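Local coordinates for protein endo-pectate lyase (Erwinia chrysanthemi, PDB 3B4N) that cleaves pectate chains by calcium-dependent elimination and probably also acts, in an endo mode, on highly methylated pectins, at residues V32-W37 / T242-H247; D148-L153 / I192-A197; W251-D256 / G262-T267; V283-G288 / E323-K328. All blocks are in the same frame, centred on the assembly; numbering follows the deposited sequence.

Interaction 1 of 4, residues V32-W37 / T242-H247; sequences VNYLGW and TLTGEH
Tyr34 and Thr242 mark the nearest approach of the two backbones, their CA atoms 9.1 Å apart, so strands 32-37 and 242-244 share no backbone bonds and meet through side chains alone. The ring of Tyr34 reaches across and receives the methyl group of Thr244 on one face: CG2 sits 3.8 Å from the ring centroid, 24° off the normal, in a CH-pi contact. It lies off centre, nearest the phenol end, with Thr244 CG2 3.5 Å from Tyr34 CZ. Val32 CG1 covers the opposite face, also toward the rim, leaving the ring clasped between two methyls. This is a junction between domains: Tyr34 belongs to the N-terminal antiparallel sheets, whose three-plus-four strand layout is consistent with a fibronectin type III fold, while the two threonines line the side of the right-handed parallel beta-helix. Thr242 adds its own methyl, CG2 lying 4.0 Å from Tyr34 CE1 in an oblique approach. In Thr244 a chi1 of 63° turns CG2 away from the carbonyl carbon and onto the ring, while OG1 goes to His212. Beyond the methyls, Tyr34 OH hydrogen-bonds Asn274, and Thr242 OG1 is held by the carbonyl of Asn240.

Interaction 2 of 4, residues D148-L153 / I192-A197; sequences DKQKPL and ICEDAA. With ZN (zinc ion), chain D; CA (calcium ion), chain C.
Gln150 and Glu194 meet beside the metal-binding loop 192-197 of the parallel beta-helix, which carries a calcium ligand at one end and a zinc ligand further on. Ile192 O binds calcium at 2.3 Å, in a site completed by Asp191, Asn213, Tyr218 and waters; Asp195 OD1 binds zinc at 1.9 Å, together with Asp173 and two waters. The contact between segments rests on one long side chain. Gln150 runs out with its chain extended beyond CG and offers NE2 to Glu194 OE2 over 2.7 Å. That bond is short but bent, 135° at the hydrogen, and the acceptor stands 29° out of the amide plane. Glu194, folded back at chi2 (-61°), crosses the Gln150 side chain at about a right angle, carboxylate and amide planes steeply inclined, and presents the anti lone pair of OE2. Gln150 NE2 also packs 3.4 Å from Cys193 SG, whose sulfur forms the disulfide with Cys143, so Gln150 lies against both the cross-link and the acid. Glu194 also touches Asp173, and is itself a known zinc ligand of this protein, although no zinc is bound to it in this chain. Gln150 thus supplies a neutral N-H to a cluster rich in carboxylates, probably steadying the orientation of Glu194 without adding a charge beside the metals.

Interaction 3 of 4, residues W251-D256 / G262-T267; sequences WRSCGD and GPRFLT
Trp251 and Leu266 form the tight end of this contact between two faces of the parallel beta-helix, where the chain leaves strand 251-253, rounds a short loop and enters strand 264-267. The strand axes approach to 8.0 Å and run nearly antiparallel, at 162°, too far apart for backbone pairing. Leu266 lays its CB almost centrally over the six-membered ring of Trp251, 3.6 Å from the centroid and only 8° off the normal, a CH-pi contact. Its two methyls spread along the same indole: Leu266 CD1 lies by CG and CD1 of Trp251, while Leu266 CD2 is 3.7 Å from Trp251 CE3. Arg264 O sits at the rim of the indole, near its plane, and Trp251 NE1 bonds His228. On the outer side the contact thins out: Phe265 turns its side chain away from strand 251-253 and contributes little, and Asp256, beyond the strand, is exposed. The polar part of the buried contact belongs to Arg264, its chain extended from CG to NE. Its NE and NH2 go to the carbonyls of Ser230 and Asn229, which fix the plane, and Cys254 CB packs over one guanidinium face. Ser253 OG, also bonded to Asp289, accepts from Arg264 NH1 at 3.0 Å, almost straight at 173° and in the guanidinium plane.

Interaction 4 of 4, residues V283-G288 / E323-K328; sequences VNRNYG and EKYGEK
The guanidinium of Arg285 lies flat on the ring of Tyr325, planes 5° apart and centres 3.5 Å apart, with Lys328 CE at the guanidinium edge, near its plane. This cation-pi stack, CZ 3.6 Å from the ring centroid, links the 3-10 turn that follows strand 276-284 of the beta-helix to the antiparallel edge strand 323-327, across the intervening strand 309-313. Tyr325 and Gly326 form a classic beta bulge opposite Glu311. The overlap is offset, Arg285 CZ approaching Tyr325 CD1 to 3.3 Å while NH2 stands over the middle of the ring. With chi1 at 74°, CG of Arg285 is wedged between its backbone N and carbonyl carbon, and from there the extended chain carries the guanidinium over the tyrosine. A salt bridge from NH1 to Glu311, on the intervening strand, gives the same group a second partner. Lys328, bent at chi2, brings CE to 4.2 Å from Arg285 NH1.

Overall arrangement
Interactions 1, 2 and 3 are buried, whereas interaction 4 is a surface contact whose centre is about 23 Å from the centre of the chain. Segment 242-247 of interaction 1 runs into strand 246-253, whose far end carries interaction 3; interaction 4 uses the neighbouring strand 276-284. Interactions 3 and 4 touch directly: the side chain of Asn284 probably hydrogen-bonds both Cys254 O and Arg252 NH2. Interactions 1 and 2 meet only by packing, His247 CE1 lying 3.8 Å from Ile192 CD1. The chemistry follows location: methyl-on-ring at the domain junction, amide-to-carboxylate beside the metals, aliphatic-on-indole with an arginine buried in the beta-helix, and a flat cation-pi stack at its surface.

Interaction 1 of 4, residues V32-W37 / T242-H247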
loop_
_atom_site.group_PDB
_atom_site.type_symbol
_atom_site.label_atom_id
_atom_site.label_comp_id
_atom_site.label_asym_id
_atom_site.label_seq_id
_atom_site.Cartn_x
_atom_site.Cartn_y
_atom_site.Cartn_z
ATOM N N VAL A 32 -9.695 -3.741 15.005
ATOM C CA VAL A 32 -8.681 -4.632 14.482
ATOM C C VAL A 32 -7.368 -3.881 14.604
ATOM O O VAL A 32 -7.296 -2.687 14.299
ATOM C CB VAL A 32 -8.949 -4.965 12.995
ATOM C CG1 VAL A 32 -7.833 -5.831 12.438
ATOM C CG2 VAL A 32 -10.282 -5.699 12.864
ATOM N N ASN A 33 -6.339 -4.559 15.098
ATOM C CA ASN A 33 -5.026 -3.940 15.204
ATOM C C ASN A 33 -4.225 -4.430 14.018
ATOM O O ASN A 33 -4.023 -5.633 13.854
ATOM C CB ASN A 33 -4.325 -4.357 16.494
ATOM C CG ASN A 33 -4.956 -3.741 17.722
ATOM O OD1 ASN A 33 -4.943 -4.332 18.807
ATOM N ND2 ASN A 33 -5.489 -2.538 17.568
ATOM N N TYR A 34 -3.797 -3.504 13.173
ATOM C CA TYR A 34 -3.000 -3.861 12.010
ATOM C C TYR A 34 -1.532 -3.638 12.300
ATOM O O TYR A 34 -1.142 -2.604 12.851
ATOM C CB TYR A 34 -3.401 -3.021 10.795
ATOM C CG TYR A 34 -4.728 -3.405 10.194
ATOM C CD1 TYR A 34 -4.822 -4.418 9.247
ATOM C CD2 TYR A 34 -5.897 -2.771 10.601
ATOM C CE1 TYR A 34 -6.063 -4.795 8.715
ATOM C CE2 TYR A 34 -7.131 -3.134 10.082
ATOM C CZ TYR A 34 -7.207 -4.142 9.144
ATOM O OH TYR A 34 -8.441 -4.494 8.646
ATOM N N LEU A 35 -0.723 -4.629 11.950
ATOM C CA LEU A 35 0.714 -4.536 12.127
ATOM C C LEU A 35 1.370 -4.472 10.762
ATOM O O LEU A 35 0.960 -5.163 9.831
ATOM C CB LEU A 35 1.260 -5.761 12.854
ATOM C CG LEU A 35 0.725 -6.035 14.254
ATOM C CD1 LEU A 35 1.407 -7.286 14.816
ATOM C CD2 LEU A 35 0.990 -4.832 15.147
ATOM N N GLY A 36 2.391 -3.636 10.662
ATOM C CA GLY A 36 3.150 -3.520 9.433
ATOM C C GLY A 36 4.609 -3.455 9.837
ATOM O O GLY A 36 4.979 -2.703 10.746
ATOM N N TRP A 37 5.458 -4.250 9.193
ATOM C CA TRP A 37 6.868 -4.204 9.537
ATOM C C TRP A 37 7.736 -4.279 8.306
ATOM O O TRP A 37 7.276 -4.636 7.221
ATOM C CB TRP A 37 7.237 -5.356 10.488
ATOM C CG TRP A 37 7.007 -6.743 9.927
ATOM C CD1 TRP A 37 7.920 -7.540 9.291
ATOM C CD2 TRP A 37 5.776 -7.472 9.934
ATOM N NE1 TRP A 37 7.330 -8.720 8.901
ATOM C CE2 TRP A 37 6.014 -8.705 9.283
ATOM C CE3 TRP A 37 4.492 -7.201 10.427
ATOM C CZ2 TRP A 37 5.010 -9.668 9.110
ATOM C CZ3 TRP A 37 3.494 -8.154 10.256
ATOM C CH2 TRP A 37 3.760 -9.374 9.602
ATOM N N THR A 242 -1.951 -3.788 2.511
ATOM C CA THR A 242 -3.342 -3.915 2.922
ATOM C C THR A 242 -4.123 -2.626 2.881
ATOM O O THR A 242 -3.668 -1.601 3.385
ATOM C CB THR A 242 -3.403 -4.475 4.347
ATOM O OG1 THR A 242 -2.824 -5.780 4.352
ATOM C CG2 THR A 242 -4.843 -4.553 4.861
ATOM N N LEU A 243 -5.305 -2.697 2.279
ATOM C CA LEU A 243 -6.194 -1.550 2.197
ATOM C C LEU A 243 -7.303 -1.753 3.212
ATOM O O LEU A 243 -7.892 -2.833 3.285
ATOM C CB LEU A 243 -6.816 -1.424 0.804
ATOM C CG LEU A 243 -5.859 -1.248 -0.379
ATOM C CD1 LEU A 243 -6.666 -0.973 -1.626
ATOM C CD2 LEU A 243 -4.884 -0.114 -0.111
ATOM N N THR A 244 -7.578 -0.720 3.997
ATOM C CA THR A 244 -8.636 -0.789 5.000
ATOM C C THR A 244 -9.629 0.334 4.750
ATOM O O THR A 244 -9.302 1.350 4.138
ATOM C CB THR A 244 -8.066 -0.656 6.432
ATOM O OG1 THR A 244 -7.464 0.630 6.598
ATOM C CG2 THR A 244 -7.020 -1.722 6.686
ATOM N N GLY A 245 -10.854 0.147 5.219
ATOM C CA GLY A 245 -11.854 1.179 5.025
ATOM C C GLY A 245 -12.582 1.063 3.700
ATOM O O GLY A 245 -12.932 -0.040 3.274
ATOM N N GLU A 246 -12.824 2.209 3.067
ATOM C CA GLU A 246 -13.518 2.278 1.783
ATOM C C GLU A 246 -12.582 2.937 0.774
ATOM O O GLU A 246 -12.080 4.033 1.020
ATOM C CB GLU A 246 -14.798 3.120 1.903
ATOM C CG GLU A 246 -15.854 2.586 2.871
ATOM C CD GLU A 246 -15.571 2.942 4.315
ATOM O OE1 GLU A 246 -15.373 4.141 4.608
ATOM O OE2 GLU A 246 -15.556 2.024 5.162
ATOM N N HIS A 247 -12.375 2.279 -0.366
ATOM C CA HIS A 247 -11.480 2.766 -1.414
ATOM C C HIS A 247 -12.122 2.859 -2.791
ATOM O O HIS A 247 -13.134 2.209 -3.068
ATOM C CB HIS A 247 -10.281 1.833 -1.517
ATOM C CG HIS A 247 -9.359 1.912 -0.346
ATOM N ND1 HIS A 247 -8.195 2.649 -0.370
ATOM C CD2 HIS A 247 -9.438 1.369 0.892
ATOM C CE1 HIS A 247 -7.594 2.555 0.803
ATOM N NE2 HIS A 247 -8.328 1.782 1.586
#

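Interaction 2 of 4, residues D148-L153 / I192-A197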
loop_
_atom_site.group_PDB
_atom_site.type_symbol
_atom_site.label_atom_id
_atom_site.label_comp_id
_atom_site.label_asym_id
_atom_site.label_seq_id
_atom_site.Cartn_x
_atom_site.Cartn_y
_atom_site.Cartn_z
ATOM N N ASP A 148 -7.388 21.740 -5.999
ATOM C CA ASP A 148 -7.064 21.348 -7.366
ATOM C C ASP A 148 -5.619 20.880 -7.481
ATOM O O ASP A 148 -5.224 20.314 -8.501
ATOM C CB ASP A 148 -7.271 22.530 -8.316
ATOM C CG ASP A 148 -8.692 23.033 -8.318
ATOM O OD1 ASP A 148 -8.869 24.243 -8.552
ATOM O OD2 ASP A 148 -9.621 22.224 -8.096
ATOM N N LYS A 149 -4.834 21.123 -6.439
ATOM C CA LYS A 149 -3.428 20.735 -6.459
ATOM C C LYS A 149 -2.842 20.689 -5.060
ATOM O O LYS A 149 -2.928 21.661 -4.311
ATOM C CB LYS A 149 -2.630 21.730 -7.311
ATOM C CG LYS A 149 -1.118 21.550 -7.279
ATOM C CD LYS A 149 -0.705 20.182 -7.793
ATOM C CE LYS A 149 0.799 20.108 -7.999
ATOM N NZ LYS A 149 1.540 20.494 -6.768
ATOM N N GLN A 150 -2.257 19.549 -4.712
ATOM C CA GLN A 150 -1.622 19.380 -3.414
ATOM C C GLN A 150 -0.191 18.917 -3.657
ATOM O O GLN A 150 0.127 18.399 -4.725
ATOM C CB GLN A 150 -2.409 18.382 -2.563
ATOM C CG GLN A 150 -3.846 18.852 -2.370
ATOM C CD GLN A 150 -4.504 18.319 -1.116
ATOM O OE1 GLN A 150 -3.918 18.334 -0.038
ATOM N NE2 GLN A 150 -5.743 17.866 -1.251
ATOM N N LYS A 151 0.669 19.125 -2.668
ATOM C CA LYS A 151 2.074 18.779 -2.792
ATOM C C LYS A 151 2.427 17.434 -2.186
ATOM O O LYS A 151 1.794 16.988 -1.230
ATOM C CB LYS A 151 2.929 19.853 -2.115
ATOM C CG LYS A 151 2.671 21.263 -2.624
ATOM C CD LYS A 151 3.415 22.293 -1.794
ATOM C CE LYS A 151 3.079 23.704 -2.260
ATOM N NZ LYS A 151 3.716 24.744 -1.407
ATOM N N PRO A 152 3.444 16.766 -2.746
ATOM C CA PRO A 152 3.851 15.471 -2.204
ATOM C C PRO A 152 4.527 15.716 -0.858
ATOM O O PRO A 152 5.162 16.759 -0.656
ATOM C CB PRO A 152 4.835 14.954 -3.249
ATOM C CG PRO A 152 5.457 16.226 -3.778
ATOM C CD PRO A 152 4.243 17.119 -3.933
ATOM N N LEU A 153 4.370 14.777 0.064
ATOM C CA LEU A 153 4.993 14.879 1.378
ATOM C C LEU A 153 6.447 14.427 1.299
ATOM O O LEU A 153 7.314 14.953 1.997
ATOM C CB LEU A 153 4.257 14.004 2.384
ATOM C CG LEU A 153 2.825 14.408 2.739
ATOM C CD1 LEU A 153 2.198 13.343 3.615
ATOM C CD2 LEU A 153 2.843 15.759 3.450
ATOM N N ILE A 192 -5.852 8.305 3.260
ATOM C CA ILE A 192 -5.311 8.799 2.007
ATOM C C ILE A 192 -5.988 10.104 1.617
ATOM O O ILE A 192 -7.213 10.210 1.698
ATOM C CB ILE A 192 -5.558 7.791 0.878
ATOM C CG1 ILE A 192 -4.763 6.510 1.132
ATOM C CG2 ILE A 192 -5.190 8.418 -0.465
ATOM C CD1 ILE A 192 -5.140 5.381 0.192
ATOM N N CYS A 193 -5.196 11.092 1.211
ATOM C CA CYS A 193 -5.749 12.368 0.782
ATOM C C CYS A 193 -5.996 12.278 -0.733
ATOM O O CYS A 193 -6.954 11.628 -1.154
ATOM C CB CYS A 193 -4.788 13.506 1.155
ATOM S SG CYS A 193 -5.398 15.161 0.709
ATOM N N GLU A 194 -5.146 12.879 -1.564
ATOM C CA GLU A 194 -5.365 12.806 -3.016
ATOM C C GLU A 194 -5.181 11.372 -3.504
ATOM O O GLU A 194 -5.984 10.840 -4.275
ATOM C CB GLU A 194 -4.394 13.728 -3.752
ATOM C CG GLU A 194 -4.652 15.214 -3.554
ATOM C CD GLU A 194 -6.027 15.652 -4.042
ATOM O OE1 GLU A 194 -6.517 15.095 -5.050
ATOM O OE2 GLU A 194 -6.614 16.567 -3.428
ATOM N N ASP A 195 -4.093 10.763 -3.055
ATOM C CA ASP A 195 -3.753 9.383 -3.378
ATOM C C ASP A 195 -2.601 9.033 -2.455
ATOM O O ASP A 195 -2.081 9.906 -1.768
ATOM C CB ASP A 195 -3.364 9.227 -4.863
ATOM C CG ASP A 195 -2.532 10.385 -5.386
ATOM O OD1 ASP A 195 -3.068 11.211 -6.150
ATOM O OD2 ASP A 195 -1.346 10.468 -5.038
ATOM N N ALA A 196 -2.201 7.766 -2.427
ATOM C CA ALA A 196 -1.123 7.325 -1.537
ATOM C C ALA A 196 0.289 7.498 -2.102
ATOM O O ALA A 196 1.185 8.012 -1.415
ATOM C CB ALA A 196 -1.347 5.855 -1.151
ATOM N N ALA A 197 0.494 7.046 -3.336
ATOM C CA ALA A 197 1.795 7.139 -3.994
ATOM C C ALA A 197 1.576 7.337 -5.480
ATOM O O ALA A 197 0.578 6.875 -6.041
ATOM C CB ALA A 197 2.604 5.872 -3.744
HETATM ZN ZN ZN D . -1.787 12.612 -6.488
HETATM CA CA CA C . -9.450 10.130 2.158
HETATM O O HOH W 1 -9.259 10.381 -0.249
HETATM O O HOH W 2 -0.532 12.206 -7.772
HETATM O O HOH W 3 -11.823 10.216 1.992
HETATM O O HOH W 4 -2.820 13.958 -7.460
#

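Interaction 3 of 4, residues W251-D256 / G262-T267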
loop_
_atom_site.group_PDB
_atom_site.type_symbol
_atom_site.label_atom_id
_atom_site.label_comp_id
_atom_site.label_asym_id
_atom_site.label_seq_id
_atom_site.Cartn_x
_atom_site.Cartn_y
_atom_site.Cartn_z
ATOM N N TRP A 251 -5.093 0.870 -8.274
ATOM C CA TRP A 251 -4.161 1.460 -9.232
ATOM C C TRP A 251 -4.855 1.913 -10.490
ATOM O O TRP A 251 -5.749 1.234 -11.003
ATOM C CB TRP A 251 -3.101 0.409 -9.586
ATOM C CG TRP A 251 -2.151 0.758 -10.697
ATOM C CD1 TRP A 251 -0.911 1.333 -10.573
ATOM C CD2 TRP A 251 -2.303 0.431 -12.082
ATOM N NE1 TRP A 251 -0.280 1.366 -11.798
ATOM C CE2 TRP A 251 -1.112 0.817 -12.740
ATOM C CE3 TRP A 251 -3.330 -0.160 -12.830
ATOM C CZ2 TRP A 251 -0.919 0.629 -14.113
ATOM C CZ3 TRP A 251 -3.136 -0.346 -14.197
ATOM C CH2 TRP A 251 -1.939 0.048 -14.822
ATOM N N ARG A 252 -4.442 3.074 -10.981
ATOM C CA ARG A 252 -4.989 3.606 -12.213
ATOM C C ARG A 252 -3.893 4.159 -13.106
ATOM O O ARG A 252 -3.076 4.984 -12.682
ATOM C CB ARG A 252 -5.997 4.721 -11.926
ATOM C CG ARG A 252 -6.690 5.289 -13.173
ATOM C CD ARG A 252 -7.460 4.211 -13.947
ATOM N NE ARG A 252 -8.458 4.783 -14.859
ATOM C CZ ARG A 252 -8.340 4.848 -16.183
ATOM N NH1 ARG A 252 -9.314 5.389 -16.914
ATOM N NH2 ARG A 252 -7.262 4.367 -16.786
ATOM N N SER A 253 -3.852 3.667 -14.336
ATOM C CA SER A 253 -2.930 4.200 -15.326
ATOM C C SER A 253 -3.651 5.499 -15.688
ATOM O O SER A 253 -4.827 5.471 -16.031
ATOM C CB SER A 253 -2.881 3.292 -16.545
ATOM O OG SER A 253 -2.188 3.929 -17.604
ATOM N N CYS A 254 -2.971 6.636 -15.603
ATOM C CA CYS A 254 -3.631 7.904 -15.887
ATOM C C CYS A 254 -4.528 7.862 -17.122
ATOM O O CYS A 254 -4.070 7.582 -18.224
ATOM C CB CYS A 254 -2.596 9.002 -16.047
ATOM S SG CYS A 254 -3.355 10.645 -15.908
ATOM N N GLY A 255 -5.804 8.182 -16.930
ATOM C CA GLY A 255 -6.744 8.135 -18.038
ATOM C C GLY A 255 -6.754 9.300 -19.015
ATOM O O GLY A 255 -6.964 9.093 -20.210
ATOM N N ASP A 256 -6.501 10.511 -18.520
ATOM C CA ASP A 256 -6.546 11.712 -19.354
ATOM C C ASP A 256 -5.429 12.721 -19.095
ATOM O O ASP A 256 -5.642 13.926 -19.213
ATOM C CB ASP A 256 -7.886 12.411 -19.135
ATOM C CG ASP A 256 -8.109 12.781 -17.677
ATOM O OD1 ASP A 256 -7.127 12.750 -16.903
ATOM O OD2 ASP A 256 -9.256 13.106 -17.302
ATOM N N GLY A 262 1.412 5.405 -23.127
ATOM C CA GLY A 262 1.827 4.223 -22.394
ATOM C C GLY A 262 3.072 3.598 -22.984
ATOM O O GLY A 262 3.794 4.250 -23.740
ATOM N N PRO A 263 3.350 2.324 -22.670
ATOM C CA PRO A 263 2.535 1.478 -21.793
ATOM C C PRO A 263 2.853 1.673 -20.321
ATOM O O PRO A 263 3.958 2.077 -19.967
ATOM C CB PRO A 263 2.897 0.074 -22.250
ATOM C CG PRO A 263 4.365 0.219 -22.571
ATOM C CD PRO A 263 4.425 1.541 -23.309
ATOM N N ARG A 264 1.866 1.408 -19.472
ATOM C CA ARG A 264 2.061 1.474 -18.025
ATOM C C ARG A 264 1.735 0.081 -17.502
ATOM O O ARG A 264 0.765 -0.548 -17.935
ATOM C CB ARG A 264 1.147 2.517 -17.395
ATOM C CG ARG A 264 1.426 3.910 -17.914
ATOM C CD ARG A 264 0.709 4.950 -17.098
ATOM N NE ARG A 264 0.990 6.302 -17.569
ATOM C CZ ARG A 264 0.100 7.084 -18.174
ATOM N NH1 ARG A 264 -1.135 6.652 -18.398
ATOM N NH2 ARG A 264 0.430 8.318 -18.519
ATOM N N PHE A 265 2.546 -0.405 -16.572
ATOM C CA PHE A 265 2.355 -1.741 -16.052
ATOM C C PHE A 265 2.107 -1.813 -14.570
ATOM O O PHE A 265 2.643 -1.022 -13.797
ATOM C CB PHE A 265 3.573 -2.607 -16.370
ATOM C CG PHE A 265 3.924 -2.645 -17.821
ATOM C CD1 PHE A 265 4.995 -1.906 -18.307
ATOM C CD2 PHE A 265 3.189 -3.431 -18.701
ATOM C CE1 PHE A 265 5.334 -1.951 -19.661
ATOM C CE2 PHE A 265 3.519 -3.481 -20.051
ATOM C CZ PHE A 265 4.593 -2.742 -20.529
ATOM N N LEU A 266 1.280 -2.770 -14.186
ATOM C CA LEU A 266 1.008 -3.026 -12.782
ATOM C C LEU A 266 1.324 -4.499 -12.540
ATOM O O LEU A 266 0.914 -5.368 -13.315
ATOM C CB LEU A 266 -0.458 -2.764 -12.434
ATOM C CG LEU A 266 -0.867 -3.265 -11.039
ATOM C CD1 LEU A 266 -0.186 -2.414 -9.967
ATOM C CD2 LEU A 266 -2.382 -3.216 -10.889
ATOM N N THR A 267 2.073 -4.772 -11.481
ATOM C CA THR A 267 2.399 -6.142 -11.096
ATOM C C THR A 267 2.003 -6.298 -9.637
ATOM O O THR A 267 2.649 -5.728 -8.761
ATOM C CB THR A 267 3.904 -6.437 -11.200
ATOM O OG1 THR A 267 4.337 -6.236 -12.548
ATOM C CG2 THR A 267 4.196 -7.886 -10.794
#

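Interaction 4 of 4, residues V283-G288 / E323-K328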
loop_
_atom_site.group_PDB
_atom_site.type_symbol
_atom_site.label_atom_id
_atom_site.label_comp_id
_atom_site.label_asym_id
_atom_site.label_seq_id
_atom_site.Cartn_x
_atom_site.Cartn_y
_atom_site.Cartn_z
ATOM N N VAL A 283 -6.691 -0.166 -16.681
ATOM C CA VAL A 283 -5.672 -0.093 -17.726
ATOM C C VAL A 283 -6.205 0.590 -18.975
ATOM O O VAL A 283 -7.382 0.453 -19.312
ATOM C CB VAL A 283 -5.163 -1.514 -18.142
ATOM C CG1 VAL A 283 -4.438 -2.175 -16.980
ATOM C CG2 VAL A 283 -6.323 -2.385 -18.609
ATOM N N ASN A 284 -5.342 1.351 -19.642
ATOM C CA ASN A 284 -5.732 1.989 -20.905
ATOM C C ASN A 284 -5.252 0.981 -21.943
ATOM O O ASN A 284 -4.065 0.947 -22.289
ATOM C CB ASN A 284 -5.001 3.318 -21.101
ATOM C CG ASN A 284 -5.355 4.330 -20.056
ATOM O OD1 ASN A 284 -6.518 4.461 -19.668
ATOM N ND2 ASN A 284 -4.355 5.071 -19.593
ATOM N N ARG A 285 -6.154 0.146 -22.447
ATOM C CA ARG A 285 -5.708 -0.863 -23.393
ATOM C C ARG A 285 -5.180 -0.309 -24.706
ATOM O O ARG A 285 -4.334 -0.937 -25.339
ATOM C CB ARG A 285 -6.806 -1.894 -23.643
ATOM C CG ARG A 285 -7.953 -1.428 -24.493
ATOM C CD ARG A 285 -8.977 -2.543 -24.578
ATOM N NE ARG A 285 -10.010 -2.259 -25.562
ATOM C CZ ARG A 285 -11.225 -2.800 -25.546
ATOM N NH1 ARG A 285 -11.565 -3.657 -24.589
ATOM N NH2 ARG A 285 -12.104 -2.472 -26.488
ATOM N N ASN A 286 -5.654 0.865 -25.112
ATOM C CA ASN A 286 -5.175 1.456 -26.358
ATOM C C ASN A 286 -3.725 1.936 -26.267
ATOM O O ASN A 286 -3.078 2.162 -27.290
ATOM C CB ASN A 286 -6.088 2.615 -26.783
ATOM C CG ASN A 286 -6.150 3.718 -25.748
ATOM O OD1 ASN A 286 -6.401 3.463 -24.569
ATOM N ND2 ASN A 286 -5.922 4.954 -26.181
ATOM N N TYR A 287 -3.212 2.079 -25.047
ATOM C CA TYR A 287 -1.838 2.520 -24.850
ATOM C C TYR A 287 -0.912 1.358 -24.491
ATOM O O TYR A 287 0.258 1.566 -24.173
ATOM C CB TYR A 287 -1.772 3.593 -23.764
ATOM C CG TYR A 287 -2.358 4.940 -24.158
ATOM C CD1 TYR A 287 -2.918 5.775 -23.195
ATOM C CD2 TYR A 287 -2.307 5.397 -25.479
ATOM C CE1 TYR A 287 -3.409 7.032 -23.520
ATOM C CE2 TYR A 287 -2.804 6.661 -25.821
ATOM C CZ TYR A 287 -3.347 7.469 -24.837
ATOM O OH TYR A 287 -3.807 8.731 -25.141
ATOM N N GLY A 288 -1.451 0.143 -24.524
ATOM C CA GLY A 288 -0.651 -1.038 -24.245
ATOM C C GLY A 288 -0.414 -1.384 -22.789
ATOM O O GLY A 288 0.454 -2.205 -22.491
ATOM N N GLU A 323 -13.190 6.162 -22.327
ATOM C CA GLU A 323 -14.307 5.228 -22.387
ATOM C C GLU A 323 -13.985 4.052 -21.479
ATOM O O GLU A 323 -12.820 3.707 -21.303
ATOM C CB GLU A 323 -14.508 4.712 -23.814
ATOM C CG GLU A 323 -14.861 5.774 -24.843
ATOM C CD GLU A 323 -14.993 5.198 -26.243
ATOM O OE1 GLU A 323 -15.788 4.249 -26.430
ATOM O OE2 GLU A 323 -14.300 5.691 -27.158
ATOM N N LYS A 324 -15.019 3.445 -20.906
ATOM C CA LYS A 324 -14.849 2.295 -20.024
ATOM C C LYS A 324 -15.402 1.073 -20.745
ATOM O O LYS A 324 -16.578 1.052 -21.112
ATOM C CB LYS A 324 -15.615 2.513 -18.721
ATOM C CG LYS A 324 -15.425 1.406 -17.697
ATOM C CD LYS A 324 -16.284 1.661 -16.474
ATOM C CE LYS A 324 -16.075 0.602 -15.414
ATOM N NZ LYS A 324 -16.918 0.903 -14.222
ATOM N N TYR A 325 -14.563 0.060 -20.947
ATOM C CA TYR A 325 -14.998 -1.150 -21.646
ATOM C C TYR A 325 -15.513 -2.241 -20.706
ATOM O O TYR A 325 -16.296 -3.100 -21.113
ATOM C CB TYR A 325 -13.856 -1.697 -22.503
ATOM C CG TYR A 325 -13.357 -0.718 -23.548
ATOM C CD1 TYR A 325 -12.027 -0.294 -23.562
ATOM C CD2 TYR A 325 -14.211 -0.230 -24.538
ATOM C CE1 TYR A 325 -11.561 0.588 -24.539
ATOM C CE2 TYR A 325 -13.758 0.651 -25.510
ATOM C CZ TYR A 325 -12.433 1.058 -25.510
ATOM O OH TYR A 325 -11.981 1.936 -26.478
ATOM N N GLY A 326 -15.065 -2.213 -19.456
ATOM C CA GLY A 326 -15.531 -3.191 -18.486
ATOM C C GLY A 326 -14.483 -4.112 -17.896
ATOM O O GLY A 326 -13.309 -4.085 -18.282
ATOM N N GLU A 327 -14.922 -4.933 -16.944
ATOM C CA GLU A 327 -14.043 -5.896 -16.292
ATOM C C GLU A 327 -13.690 -7.023 -17.249
ATOM O O GLU A 327 -14.550 -7.537 -17.971
ATOM C CB GLU A 327 -14.706 -6.480 -15.046
ATOM C CG GLU A 327 -13.890 -7.608 -14.421
ATOM C CD GLU A 327 -14.464 -8.102 -13.109
ATOM O OE1 GLU A 327 -15.703 -8.111 -12.965
ATOM O OE2 GLU A 327 -13.671 -8.498 -12.226
ATOM N N LYS A 328 -12.419 -7.405 -17.244
ATOM C CA LYS A 328 -11.916 -8.454 -18.118
ATOM C C LYS A 328 -11.047 -9.440 -17.356
ATOM O O LYS A 328 -10.439 -9.098 -16.332
ATOM C CB LYS A 328 -11.062 -7.856 -19.236
ATOM C CG LYS A 328 -11.700 -6.717 -20.009
ATOM C CD LYS A 328 -12.894 -7.180 -20.823
ATOM C CE LYS A 328 -13.421 -6.032 -21.667
ATOM N NZ LYS A 328 -14.634 -6.415 -22.446
#